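Local coordinates for flavin-nucleotide-binding protein (Mycobacterium smegmatis, PDB 4YBN) that binds FAD and heme b and is probably an oxidoreductase of the split beta-barrel flavoprotein superfamily, at residues I50-G53 with E58-I61; A85-V90 with L165-P170; L126-R129 with R134-E137; E137-A140 with K144-A147. One frame throughout, in Å; residues are numbered along the deposited sequence. Where two conformers were deposited one is given.

Overall arrangement
Contact 1 is a buried hairpin of the split beta-barrel, and contact 2 reaches the same antiparallel sheet, its second segment being mostly loop, with centres about 25 Å apart. Contacts 3 and 4 follow contact 1 in the chain, nested within the loop that contact 2 closes; they share Glu137 and have centres about 11 Å apart. Helix 116-130 joins the groups, since Leu126 and Arg129 of contact 3 pack on Gly53 of contact 1. Contacts 2 and 4 lie on opposite sides of the chain's centre, about 41 Å apart between centres. Contacts 2, 3 and 4 meet the second subunit, as befits a dimer whose FAD and heme are each held by residues of both chains.

Contact 1. Residues I50-G53 with E58-I61; sequences IGFG and ELVI. With FAD (flavin-adenine dinucleotide), chain H.
The beta hairpin formed by strands 44-55 and 58-64 of the split barrel is joined here through Gly53 and Val60, an antiparallel hydrogen-bonded pair. Gly53 N donates to Val60 O at 3.0 Å, in the carbonyl plane, and Val60 N returns a bond to Gly53 O at 2.9 Å. Next to them Phe52 CA lies 3.2 Å from Val60 O, close enough for a CA-H...O contact.

Apolar side chains fill one flank. Phe52 CD2 rests 3.6 Å from Leu59 CG, which approaches the ring obliquely. Ile61 CG2 sits 3.7 Å from Phe52 CB and 3.9 Å from Ile50 CG2. With CG1 of Ile50 anti to its N (chi1 -169°), CG1 and CD1 spread over one face of the isoalloxazine, CG1 being 3.5 Å from FAD C4X; a branched aliphatic chain suits such a flat surface. Gly51, without a side chain, brings its N to 2.9 Å from FAD N5, from above the flavin plane rather than within it.

Leu70 of helix 68-74 covers Ile50 and Ile61, while Phe52 meets Val83 and Leu59 meets Val81 of strand 78-91. Strand 149-155 continues the sheet beyond strand 58-64.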
loop_
_atom_site.group_PDB
_atom_site.type_symbol
_atom_site.label_atom_id
_atom_site.label_comp_id
_atom_site.label_asym_id
_atom_site.label_seq_id
_atom_site.Cartn_x
_atom_site.Cartn_y
_atom_site.Cartn_z
ATOM N N ILE A 50 1.693 -7.530 4.623
ATOM C CA ILE A 50 1.060 -8.828 4.882
ATOM C C ILE A 50 -0.402 -8.780 4.538
ATOM O O ILE A 50 -1.058 -7.745 4.685
ATOM C CB ILE A 50 1.266 -9.218 6.383
ATOM C CG1 ILE A 50 0.867 -10.670 6.605
ATOM C CG2 ILE A 50 0.432 -8.311 7.239
ATOM C CD1 ILE A 50 1.505 -11.477 7.716
ATOM N N GLY A 51 -0.980 -9.871 4.039
ATOM C CA GLY A 51 -2.462 -9.865 3.884
ATOM C C GLY A 51 -3.248 -9.858 5.187
ATOM O O GLY A 51 -2.839 -10.434 6.180
ATOM N N PHE A 52 -4.371 -9.171 5.236
ATOM C CA PHE A 52 -5.150 -9.211 6.458
ATOM C C PHE A 52 -6.629 -9.334 6.044
ATOM O O PHE A 52 -7.021 -8.978 4.903
ATOM C CB PHE A 52 -4.940 -7.967 7.281
ATOM C CG PHE A 52 -5.701 -6.810 6.768
ATOM C CD1 PHE A 52 -5.185 -6.017 5.704
ATOM C CD2 PHE A 52 -6.981 -6.517 7.243
ATOM C CE1 PHE A 52 -5.923 -5.004 5.118
ATOM C CE2 PHE A 52 -7.713 -5.506 6.672
ATOM C CZ PHE A 52 -7.218 -4.754 5.583
ATOM N N GLY A 53 -7.465 -9.780 6.958
ATOM C CA GLY A 53 -8.911 -9.668 6.786
ATOM C C GLY A 53 -9.546 -9.138 8.065
ATOM O O GLY A 53 -9.040 -9.404 9.163
ATOM N N GLU A 58 -12.004 -7.610 14.703
ATOM C CA GLU A 58 -10.596 -7.939 14.748
ATOM C C GLU A 58 -9.972 -7.853 13.337
ATOM O O GLU A 58 -10.594 -8.276 12.362
ATOM C CB GLU A 58 -10.416 -9.304 15.323
ATOM C CG GLU A 58 -10.365 -9.267 16.842
ATOM C CD GLU A 58 -10.446 -10.625 17.432
ATOM O OE1 GLU A 58 -11.302 -11.413 16.920
ATOM O OE2 GLU A 58 -9.636 -10.924 18.351
ATOM N N LEU A 59 -8.741 -7.345 13.266
ATOM C CA LEU A 59 -7.870 -7.484 12.075
ATOM C C LEU A 59 -6.967 -8.667 12.206
ATOM O O LEU A 59 -6.161 -8.812 13.148
ATOM C CB LEU A 59 -7.090 -6.193 11.965
ATOM C CG LEU A 59 -6.294 -5.820 10.741
ATOM C CD1 LEU A 59 -6.138 -4.300 10.681
ATOM C CD2 LEU A 59 -4.967 -6.526 10.745
ATOM N N VAL A 60 -7.107 -9.588 11.286
ATOM C CA VAL A 60 -6.476 -10.879 11.402
ATOM C C VAL A 60 -5.434 -11.124 10.330
ATOM O O VAL A 60 -5.712 -10.875 9.164
ATOM C CB VAL A 60 -7.561 -11.980 11.306
ATOM C CG1 VAL A 60 -6.956 -13.348 11.492
ATOM C CG2 VAL A 60 -8.659 -11.699 12.338
ATOM N N ILE A 61 -4.274 -11.653 10.712
ATOM C CA ILE A 61 -3.239 -12.035 9.775
ATOM C C ILE A 61 -2.813 -13.433 10.053
ATOM O O ILE A 61 -3.088 -14.017 11.125
ATOM C CB ILE A 61 -2.019 -11.063 9.864
ATOM C CG1 ILE A 61 -1.359 -11.073 11.268
ATOM C CG2 ILE A 61 -2.498 -9.640 9.524
ATOM C CD1 ILE A 61 -0.216 -10.128 11.484
HETATM P PA FAD H . 12.381 -11.659 8.472
HETATM O O1A FAD H . 13.384 -12.784 8.568
HETATM O O2A FAD H . 11.583 -11.292 9.702
HETATM O O5B FAD H . 13.130 -10.297 7.991
HETATM C C5B FAD H . 14.496 -10.219 7.589
HETATM C C4B FAD H . 14.672 -9.143 6.514
HETATM O O4B FAD H . 14.331 -9.653 5.205
HETATM C C3B FAD H . 13.766 -7.915 6.666
HETATM O O3B FAD H . 14.139 -6.916 7.629
HETATM C C2B FAD H . 13.765 -7.338 5.282
HETATM O O2B FAD H . 14.897 -6.490 5.207
HETATM C C1B FAD H . 13.824 -8.594 4.385
HETATM N N9A FAD H . 12.420 -8.845 3.927
HETATM C C8A FAD H . 11.602 -9.802 4.416
HETATM N N7A FAD H . 10.374 -9.749 3.822
HETATM C C5A FAD H . 10.395 -8.733 2.937
HETATM C C6A FAD H . 9.425 -8.152 1.989
HETATM N N6A FAD H . 8.185 -8.703 1.910
HETATM N N1A FAD H . 9.875 -7.096 1.233
HETATM C C2A FAD H . 11.133 -6.585 1.296
HETATM N N3A FAD H . 12.030 -7.073 2.147
HETATM C C4A FAD H . 11.747 -8.130 2.992
HETATM N N1 FAD H . 3.465 -13.374 4.770
HETATM C C2 FAD H . 2.691 -14.219 5.508
HETATM O O2 FAD H . 3.328 -14.931 6.323
HETATM N N3 FAD H . 1.329 -14.315 5.362
HETATM C C4 FAD H . 0.655 -13.512 4.498
HETATM O O4 FAD H . -0.581 -13.508 4.319
HETATM C C4X FAD H . 1.438 -12.558 3.666
HETATM N N5 FAD H . 0.823 -11.758 2.767
HETATM C C5X FAD H . 1.549 -10.892 2.004
HETATM C C6 FAD H . 0.904 -10.051 1.099
HETATM C C7 FAD H . 1.616 -9.150 0.326
HETATM C C7M FAD H . 0.883 -8.270 -0.655
HETATM C C8 FAD H . 3.087 -9.089 0.464
HETATM C C8M FAD H . 3.924 -8.115 -0.314
HETATM C C9 FAD H . 3.729 -9.899 1.364
HETATM C C9A FAD H . 3.025 -10.805 2.149
HETATM N N10 FAD H . 3.689 -11.625 3.096
HETATM C C10 FAD H . 2.917 -12.537 3.853
HETATM C "C1'" FAD H . 5.160 -11.600 3.211
HETATM C "C2'" FAD H . 5.794 -10.884 4.376
HETATM O "O2'" FAD H . 6.265 -9.609 3.928
HETATM C "C3'" FAD H . 6.999 -11.735 4.862
HETATM O "O3'" FAD H . 7.894 -12.035 3.741
HETATM C "C4'" FAD H . 6.628 -12.989 5.701
HETATM O "O4'" FAD H . 5.832 -12.650 6.861
HETATM C "C5'" FAD H . 7.874 -13.726 6.211
HETATM O "O5'" FAD H . 8.834 -12.784 6.728
HETATM P P FAD H . 10.217 -13.224 7.457
HETATM O O1P FAD H . 10.798 -14.392 6.694
HETATM O O2P FAD H . 9.856 -13.341 8.934
HETATM O O3P FAD H . 11.299 -12.005 7.289
#

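Contact 2. Residues A85-V90 with L165-P170; sequences ALDGVV and LSEGWP
Asp87 and Glu167 bring two carboxyl groups together at the surface. Asp87 CB, directed at the other segment, has Glu167 OE1 at 3.7 Å. The next atom, Asp87 CG, stands beside the backbone N (chi1 -65°) and lies 3.5 Å from Glu167 OE2. At the tip, Asp87 OD2 is only 2.4 Å from Glu167 OE2; oxygens so close suggest that one acid probably retains a proton, though the separation is short enough for the detail to be doubtful. The remaining oxygen, Asp87 OD1, makes a salt bridge with Arg103, which would partly offset the negative charge. Glu167 reaches the meeting place by folding back at chi2, so that the two side chains cross nearly at right angles and their carboxyl planes lie 37° apart.

Farther along, the contact turns apolar. Val90 CG1 sits over the face of the Pro170 ring, 3.7 Å from Pro170 N and 3.9 Å from Pro170 CG; a short branched chain presents one methyl to that rigid surface. Pro170 also packs on Ala198 of the second subunit. Next to it in the chain, Trp169 turns away from strand 78-91 and makes a cation-pi contact with Arg101, whose NE bonds to Gly168 O.

Strand 99-108 runs between the two segments, pairing with strand 78-91 and with strand 161-166; the acids therefore meet across an intervening strand. At Gly88 (phi 161°) a side chain would be jammed against Asp87 O, so glycine fits. Asp87 and Gly88 both face Arg101 of that strand, the arrangement of a classic beta bulge in an antiparallel sheet.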
loop_
_atom_site.group_PDB
_atom_site.type_symbol
_atom_site.label_atom_id
_atom_site.label_comp_id
_atom_site.label_asym_id
_atom_site.label_seq_id
_atom_site.Cartn_x
_atom_site.Cartn_y
_atom_site.Cartn_z
ATOM N N ALA A 85 -5.503 2.867 0.528
ATOM C CA ALA A 85 -6.041 2.862 -0.820
ATOM C C ALA A 85 -5.673 4.120 -1.537
ATOM O O ALA A 85 -6.021 5.194 -1.112
ATOM C CB ALA A 85 -7.531 2.757 -0.743
ATOM N N LEU A 86 -4.950 3.983 -2.627
ATOM C CA LEU A 86 -4.585 5.115 -3.515
ATOM C C LEU A 86 -5.612 5.219 -4.599
ATOM O O LEU A 86 -5.716 4.298 -5.396
ATOM C CB LEU A 86 -3.246 4.806 -4.155
ATOM C CG LEU A 86 -2.600 5.811 -5.141
ATOM C CD1 LEU A 86 -2.533 7.163 -4.518
ATOM C CD2 LEU A 86 -1.209 5.352 -5.517
ATOM N N ASP A 87 -6.374 6.309 -4.595
ATOM C CA ASP A 87 -7.531 6.539 -5.417
ATOM C C ASP A 87 -7.345 7.466 -6.578
ATOM O O ASP A 87 -8.201 7.542 -7.414
ATOM C CB ASP A 87 -8.664 7.112 -4.561
ATOM C CG ASP A 87 -9.136 6.115 -3.525
ATOM O OD1 ASP A 87 -8.947 4.907 -3.782
ATOM O OD2 ASP A 87 -9.680 6.504 -2.495
ATOM N N GLY A 88 -6.254 8.188 -6.639
ATOM C CA GLY A 88 -6.004 9.053 -7.783
ATOM C C GLY A 88 -4.992 10.117 -7.524
ATOM O O GLY A 88 -4.474 10.271 -6.402
ATOM N N VAL A 89 -4.671 10.830 -8.596
ATOM C CA VAL A 89 -3.690 11.882 -8.618
ATOM C C VAL A 89 -4.431 13.204 -8.840
ATOM O O VAL A 89 -5.190 13.360 -9.840
ATOM C CB VAL A 89 -2.655 11.704 -9.703
ATOM C CG1 VAL A 89 -1.534 12.745 -9.578
ATOM C CG2 VAL A 89 -2.053 10.304 -9.682
ATOM N N VAL A 90 -4.139 14.115 -7.938
ATOM C CA VAL A 90 -4.671 15.494 -7.910
ATOM C C VAL A 90 -3.694 16.363 -8.674
ATOM O O VAL A 90 -2.644 16.664 -8.204
ATOM C CB VAL A 90 -4.839 16.019 -6.508
ATOM C CG1 VAL A 90 -5.527 17.396 -6.468
ATOM C CG2 VAL A 90 -5.714 15.075 -5.663
ATOM N N LEU A 165 -8.986 10.676 5.013
ATOM C CA LEU A 165 -9.663 10.580 3.719
ATOM C C LEU A 165 -9.360 11.838 2.889
ATOM O O LEU A 165 -9.663 12.941 3.334
ATOM C CB LEU A 165 -11.196 10.466 3.891
ATOM C CG LEU A 165 -11.763 9.487 4.948
ATOM C CD1 LEU A 165 -13.284 9.628 5.112
ATOM C CD2 LEU A 165 -11.438 8.049 4.536
ATOM N N SER A 166 -8.825 11.672 1.682
ATOM C CA SER A 166 -8.648 12.770 0.720
ATOM C C SER A 166 -9.288 12.417 -0.587
ATOM O O SER A 166 -8.791 11.563 -1.287
ATOM C CB SER A 166 -7.187 13.024 0.474
ATOM O OG SER A 166 -7.019 14.338 -0.024
ATOM N N GLU A 167 -10.444 12.990 -0.894
ATOM C CA GLU A 167 -11.110 12.695 -2.154
ATOM C C GLU A 167 -11.581 13.968 -2.827
ATOM O O GLU A 167 -12.580 13.944 -3.559
ATOM C CB GLU A 167 -12.319 11.755 -1.943
ATOM C CG GLU A 167 -12.009 10.412 -1.269
ATOM C CD GLU A 167 -11.122 9.502 -2.102
ATOM O OE1 GLU A 167 -11.006 9.699 -3.328
ATOM O OE2 GLU A 167 -10.522 8.585 -1.536
ATOM N N GLY A 168 -10.853 15.056 -2.622
ATOM C CA GLY A 168 -11.282 16.383 -3.084
ATOM C C GLY A 168 -10.721 16.723 -4.430
ATOM O O GLY A 168 -10.290 15.808 -5.197
ATOM N N TRP A 169 -10.745 18.029 -4.728
ATOM C CA TRP A 169 -10.228 18.595 -5.980
ATOM C C TRP A 169 -9.015 19.489 -5.726
ATOM O O TRP A 169 -8.774 19.845 -4.606
ATOM C CB TRP A 169 -11.311 19.455 -6.623
ATOM C CG TRP A 169 -12.434 18.693 -7.026
ATOM C CD1 TRP A 169 -13.615 18.567 -6.363
ATOM C CD2 TRP A 169 -12.518 17.865 -8.186
ATOM N NE1 TRP A 169 -14.440 17.717 -7.059
ATOM C CE2 TRP A 169 -13.791 17.278 -8.183
ATOM C CE3 TRP A 169 -11.645 17.589 -9.246
ATOM C CZ2 TRP A 169 -14.212 16.415 -9.186
ATOM C CZ3 TRP A 169 -12.067 16.739 -10.239
ATOM C CH2 TRP A 169 -13.341 16.179 -10.208
ATOM N N PRO A 170 -8.254 19.892 -6.783
ATOM C CA PRO A 170 -7.158 20.807 -6.543
ATOM C C PRO A 170 -7.644 22.131 -5.856
ATOM O O PRO A 170 -8.753 22.632 -6.152
ATOM C CB PRO A 170 -6.663 21.126 -7.950
ATOM C CG PRO A 170 -7.126 20.037 -8.810
ATOM C CD PRO A 170 -8.384 19.530 -8.204
#

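Contact 3. Residues L126-R129 with R134-E137; sequences LTDR and RTAE. With HEM (protoporphyrin IX containing Fe), chain F.
Asp128 and Thr135 meet because each puts its reaching group beside its own backbone N: Asp128 CG at chi1 -77°, Thr135 OG1 at chi1 -75°. Asp128 OD1 then takes the amide of Thr135 N at 3.0 Å, nearly along the carboxylate C-O direction and with an N-H...O angle of 159°. Thr135 OG1 lies 3.1 Å from the same oxygen, a weak bond whose proton could go instead to Asp124 O. Aspartate suits the place: one oxygen can serve both amide and hydroxyl of Thr135, and the short side chain keeps it near its helix.

Waters extend the link. One bridges Thr135 OG1, at 2.8 Å, and Thr127 OG1; another donates to Asp128 OD2 and weakly accepts from Ala136 N. Thr127 crosses Thr135 at a slant, its CG2 3.6 Å from Thr135 OG1, while Thr127 OG1 also bonds to Leu123 O. Within the short, weakly bonded helix 134-137, Arg134 NH1 meets Glu137 OE1 at 2.9 Å in a salt bridge in the guanidinium plane, and Arg134 NH2 bonds to Ala92 O of the second subunit.

This is a helix-to-helix connection, side chain to backbone, at the wall of the heme pocket, where Thr127 borders a vinyl group.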
loop_
_atom_site.group_PDB
_atom_site.type_symbol
_atom_site.label_atom_id
_atom_site.label_comp_id
_atom_site.label_asym_id
_atom_site.label_seq_id
_atom_site.Cartn_x
_atom_site.Cartn_y
_atom_site.Cartn_z
ATOM N N LEU A 126 -10.780 -15.877 7.461
ATOM C CA LEU A 126 -9.736 -15.115 6.752
ATOM C C LEU A 126 -9.756 -15.469 5.285
ATOM O O LEU A 126 -9.832 -14.582 4.420
ATOM C CB LEU A 126 -8.329 -15.359 7.359
ATOM C CG LEU A 126 -7.131 -14.596 6.751
ATOM C CD1 LEU A 126 -7.451 -13.126 6.727
ATOM C CD2 LEU A 126 -5.754 -14.795 7.451
ATOM N N THR A 127 -9.750 -16.766 4.978
ATOM C CA THR A 127 -9.825 -17.188 3.566
ATOM C C THR A 127 -11.011 -16.602 2.783
ATOM O O THR A 127 -10.855 -16.132 1.660
ATOM C CB THR A 127 -9.932 -18.706 3.528
ATOM O OG1 THR A 127 -8.699 -19.219 3.997
ATOM C CG2 THR A 127 -10.234 -19.219 2.146
ATOM N N ASP A 128 -12.164 -16.579 3.406
ATOM C CA ASP A 128 -13.353 -16.006 2.841
ATOM C C ASP A 128 -13.321 -14.488 2.694
ATOM O O ASP A 128 -14.199 -13.962 2.073
ATOM C CB ASP A 128 -14.592 -16.368 3.660
ATOM C CG ASP A 128 -15.079 -17.836 3.419
ATOM O OD1 ASP A 128 -14.543 -18.566 2.547
ATOM O OD2 ASP A 128 -15.975 -18.268 4.154
ATOM N N ARG A 129 -12.346 -13.798 3.298
ATOM C CA ARG A 129 -12.103 -12.370 3.012
ATOM C C ARG A 129 -11.370 -12.222 1.694
ATOM O O ARG A 129 -11.725 -11.378 0.870
ATOM C CB ARG A 129 -11.258 -11.718 4.177
ATOM C CG ARG A 129 -12.093 -11.070 5.238
ATOM C CD ARG A 129 -13.168 -11.950 5.653
ATOM N NE ARG A 129 -14.000 -11.441 6.721
ATOM C CZ ARG A 129 -14.868 -12.224 7.350
ATOM N NH1 ARG A 129 -14.975 -13.544 7.001
ATOM N NH2 ARG A 129 -15.622 -11.696 8.299
ATOM N N ARG A 134 -14.837 -19.287 -0.749
ATOM C CA ARG A 134 -13.855 -20.266 -1.131
ATOM C C ARG A 134 -13.792 -21.389 -0.159
ATOM O O ARG A 134 -13.512 -22.509 -0.556
ATOM C CB ARG A 134 -12.469 -19.650 -1.254
ATOM C CG ARG A 134 -11.373 -20.547 -1.775
ATOM C CD ARG A 134 -11.705 -21.128 -3.171
ATOM N NE ARG A 134 -10.573 -21.854 -3.743
ATOM C CZ ARG A 134 -10.662 -22.736 -4.710
ATOM N NH1 ARG A 134 -11.834 -23.017 -5.254
ATOM N NH2 ARG A 134 -9.608 -23.354 -5.160
ATOM N N THR A 135 -14.015 -21.104 1.123
ATOM C CA THR A 135 -13.886 -22.127 2.130
ATOM C C THR A 135 -14.877 -23.253 1.840
ATOM O O THR A 135 -14.561 -24.405 2.045
ATOM C CB THR A 135 -14.096 -21.535 3.534
ATOM O OG1 THR A 135 -12.923 -20.786 3.899
ATOM C CG2 THR A 135 -14.294 -22.574 4.557
ATOM N N ALA A 136 -16.066 -22.918 1.381
ATOM C CA ALA A 136 -17.072 -23.945 1.195
ATOM C C ALA A 136 -16.653 -24.835 0.039
ATOM O O ALA A 136 -17.119 -25.942 -0.051
ATOM C CB ALA A 136 -18.417 -23.299 0.916
ATOM N N GLU A 137 -15.789 -24.355 -0.855
ATOM C CA GLU A 137 -15.307 -25.172 -2.001
ATOM C C GLU A 137 -14.103 -26.067 -1.733
ATOM O O GLU A 137 -13.795 -26.927 -2.518
ATOM C CB GLU A 137 -14.998 -24.293 -3.212
ATOM C CG GLU A 137 -16.191 -23.411 -3.694
ATOM C CD GLU A 137 -15.786 -22.225 -4.584
ATOM O OE1 GLU A 137 -14.552 -22.012 -4.777
ATOM O OE2 GLU A 137 -16.707 -21.497 -5.066
HETATM C CHA HEM F . 2.085 -17.751 3.798
HETATM C CHB HEM F . -1.759 -15.886 1.611
HETATM C CHC HEM F . -4.601 -19.313 3.534
HETATM C CHD HEM F . -0.768 -21.025 5.895
HETATM C C1A HEM F . 1.286 -16.969 3.021
HETATM C C2A HEM F . 1.758 -15.876 2.251
HETATM C C3A HEM F . 0.663 -15.335 1.657
HETATM C C4A HEM F . -0.469 -16.101 2.045
HETATM C CMA HEM F . 0.698 -14.150 0.724
HETATM C CAA HEM F . 3.188 -15.368 2.130
HETATM C CBA HEM F . 4.125 -16.255 1.295
HETATM C CGA HEM F . 5.502 -15.626 1.283
HETATM O O1A HEM F . 5.944 -15.120 0.220
HETATM O O2A HEM F . 6.214 -15.603 2.321
HETATM C C1B HEM F . -2.874 -16.683 1.921
HETATM C C2B HEM F . -4.167 -16.461 1.354
HETATM C C3B HEM F . -5.003 -17.398 1.889
HETATM C C4B HEM F . -4.156 -18.239 2.792
HETATM C CMB HEM F . -4.569 -15.378 0.377
HETATM C CAB HEM F . -6.431 -17.510 1.485
HETATM C CBB HEM F . -7.140 -18.607 1.684
HETATM C C1C HEM F . -3.823 -20.100 4.405
HETATM C C2C HEM F . -4.330 -21.037 5.355
HETATM C C3C HEM F . -3.226 -21.544 6.043
HETATM C C4C HEM F . -2.049 -20.887 5.483
HETATM C CMC HEM F . -5.772 -21.422 5.540
HETATM C CAC HEM F . -3.233 -22.624 7.049
HETATM C CBC HEM F . -4.252 -23.468 7.326
HETATM C C1D HEM F . 0.305 -20.258 5.481
HETATM C C2D HEM F . 1.678 -20.525 5.964
HETATM C C3D HEM F . 2.446 -19.620 5.361
HETATM C C4D HEM F . 1.559 -18.794 4.544
HETATM C CMD HEM F . 2.161 -21.591 6.914
HETATM C CAD HEM F . 3.927 -19.436 5.457
HETATM C CBD HEM F . 4.596 -20.054 4.212
HETATM C CGD HEM F . 6.088 -20.262 4.400
HETATM O O1D HEM F . 6.583 -21.415 4.494
HETATM O O2D HEM F . 6.836 -19.264 4.472
HETATM N NA HEM F . -0.072 -17.092 2.882
HETATM N NB HEM F . -2.903 -17.756 2.731
HETATM N NC HEM F . -2.455 -19.977 4.566
HETATM N ND HEM F . 0.291 -19.220 4.636
HETATM FE FE HEM F . -1.215 -18.485 3.773
HETATM O O HOH W 1 -10.361 -21.630 4.626
HETATM O O HOH W 2 -17.047 -20.263 2.390
#

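Contact 4. Residues E137-A140 with K144-A147; sequences ELRA and KELA
The guanidinium of Arg139 and the carboxylate of Glu145 meet edge to edge, their planes 23° apart, in an end-on bidentate salt bridge that ties the loop after helix 134-137 to helix 143-147. Arg139 NH1 donates to Glu145 OE1 at 2.9 Å, and Arg139 NH2 to Glu145 OE2 at 2.7 Å. Both bonds are almost straight, the first at 176°, and both oxygens are met on the syn side, slightly out of the carboxylate plane but close to the guanidinium plane. Two parallel bonds hold the flat groups against rotation.

The side chains arrive from opposite directions. Arg139 starts with CG wedged between its backbone N and carbonyl carbon (chi1 72°), then runs extended to NE, while Glu145 is extended beyond CG. Long side chains suit the place, for the backbones are well separated and, of these two segments, the ends of Arg139 and Glu145 make the contact.

Arg139 NE forms a salt bridge with Asp176 of the second subunit, giving the guanidinium a second acid partner, and Glu145 OE1 also accepts from Thr142 N, just ahead of helix 143-147, as the glutamate of a capping box does. Phe96 of the second subunit packs on Glu145, whose side chain is about 4 Å from the heme. Arg139 NH1 makes a second bond within its own loop, to Ala140 O at 3.1 Å, tilted out of the carbonyl plane.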
loop_
_atom_site.group_PDB
_atom_site.type_symbol
_atom_site.label_atom_id
_atom_site.label_comp_id
_atom_site.label_asym_id
_atom_site.label_seq_id
_atom_site.Cartn_x
_atom_site.Cartn_y
_atom_site.Cartn_z
ATOM N N GLU A 137 -15.789 -24.355 -0.855
ATOM C CA GLU A 137 -15.307 -25.172 -2.001
ATOM C C GLU A 137 -14.103 -26.067 -1.733
ATOM O O GLU A 137 -13.795 -26.927 -2.518
ATOM C CB GLU A 137 -14.998 -24.293 -3.212
ATOM C CG GLU A 137 -16.191 -23.411 -3.694
ATOM C CD GLU A 137 -15.786 -22.225 -4.584
ATOM O OE1 GLU A 137 -14.552 -22.012 -4.777
ATOM O OE2 GLU A 137 -16.707 -21.497 -5.066
ATOM N N LEU A 138 -13.376 -25.835 -0.653
ATOM C CA LEU A 138 -12.157 -26.543 -0.408
ATOM C C LEU A 138 -12.350 -27.604 0.696
ATOM O O LEU A 138 -13.177 -27.465 1.580
ATOM C CB LEU A 138 -11.097 -25.557 0.101
ATOM C CG LEU A 138 -10.741 -24.326 -0.696
ATOM C CD1 LEU A 138 -10.107 -23.272 0.172
ATOM C CD2 LEU A 138 -9.750 -24.703 -1.755
ATOM N N ARG A 139 -11.522 -28.615 0.667
ATOM C CA ARG A 139 -11.276 -29.451 1.846
ATOM C C ARG A 139 -10.864 -28.647 3.094
ATOM O O ARG A 139 -10.304 -27.540 2.999
ATOM C CB ARG A 139 -10.184 -30.482 1.589
ATOM C CG ARG A 139 -8.758 -29.995 1.497
ATOM C CD ARG A 139 -7.776 -31.149 1.520
ATOM N NE ARG A 139 -6.380 -30.748 1.252
ATOM C CZ ARG A 139 -5.596 -30.053 2.092
ATOM N NH1 ARG A 139 -6.027 -29.609 3.254
ATOM N NH2 ARG A 139 -4.387 -29.708 1.721
ATOM N N ALA A 140 -11.191 -29.216 4.249
ATOM C CA ALA A 140 -10.740 -28.734 5.552
ATOM C C ALA A 140 -9.227 -28.760 5.565
ATOM O O ALA A 140 -8.600 -29.665 5.029
ATOM C CB ALA A 140 -11.253 -29.642 6.664
ATOM N N LYS A 144 -1.721 -30.852 10.412
ATOM C CA LYS A 144 -0.347 -30.365 10.143
ATOM C C LYS A 144 -0.287 -28.985 9.504
ATOM O O LYS A 144 0.584 -28.182 9.791
ATOM C CB LYS A 144 0.383 -31.351 9.253
ATOM C CG LYS A 144 0.584 -32.645 10.052
ATOM C CD LYS A 144 0.913 -33.881 9.211
ATOM C CE LYS A 144 0.887 -35.112 10.106
ATOM N NZ LYS A 144 1.740 -36.190 9.543
ATOM N N GLU A 145 -1.221 -28.711 8.599
ATOM C CA GLU A 145 -1.327 -27.367 8.048
ATOM C C GLU A 145 -1.599 -26.344 9.160
ATOM O O GLU A 145 -0.974 -25.272 9.201
ATOM C CB GLU A 145 -2.408 -27.269 6.953
ATOM C CG GLU A 145 -1.992 -27.969 5.655
ATOM C CD GLU A 145 -3.140 -28.218 4.686
ATOM O OE1 GLU A 145 -4.321 -28.147 5.082
ATOM O OE2 GLU A 145 -2.837 -28.435 3.484
ATOM N N LEU A 146 -2.531 -26.658 10.053
ATOM C CA LEU A 146 -2.823 -25.715 11.120
ATOM C C LEU A 146 -1.638 -25.543 12.044
ATOM O O LEU A 146 -1.334 -24.430 12.441
ATOM C CB LEU A 146 -4.071 -26.140 11.871
ATOM C CG LEU A 146 -5.328 -26.159 11.025
ATOM C CD1 LEU A 146 -6.442 -26.961 11.686
ATOM C CD2 LEU A 146 -5.791 -24.735 10.795
ATOM N N ALA A 147 -0.889 -26.614 12.309
ATOM C CA ALA A 147 0.266 -26.526 13.228
ATOM C C ALA A 147 1.394 -25.748 12.634
ATOM O O ALA A 147 2.177 -25.149 13.357
ATOM C CB ALA A 147 0.760 -27.898 13.662
#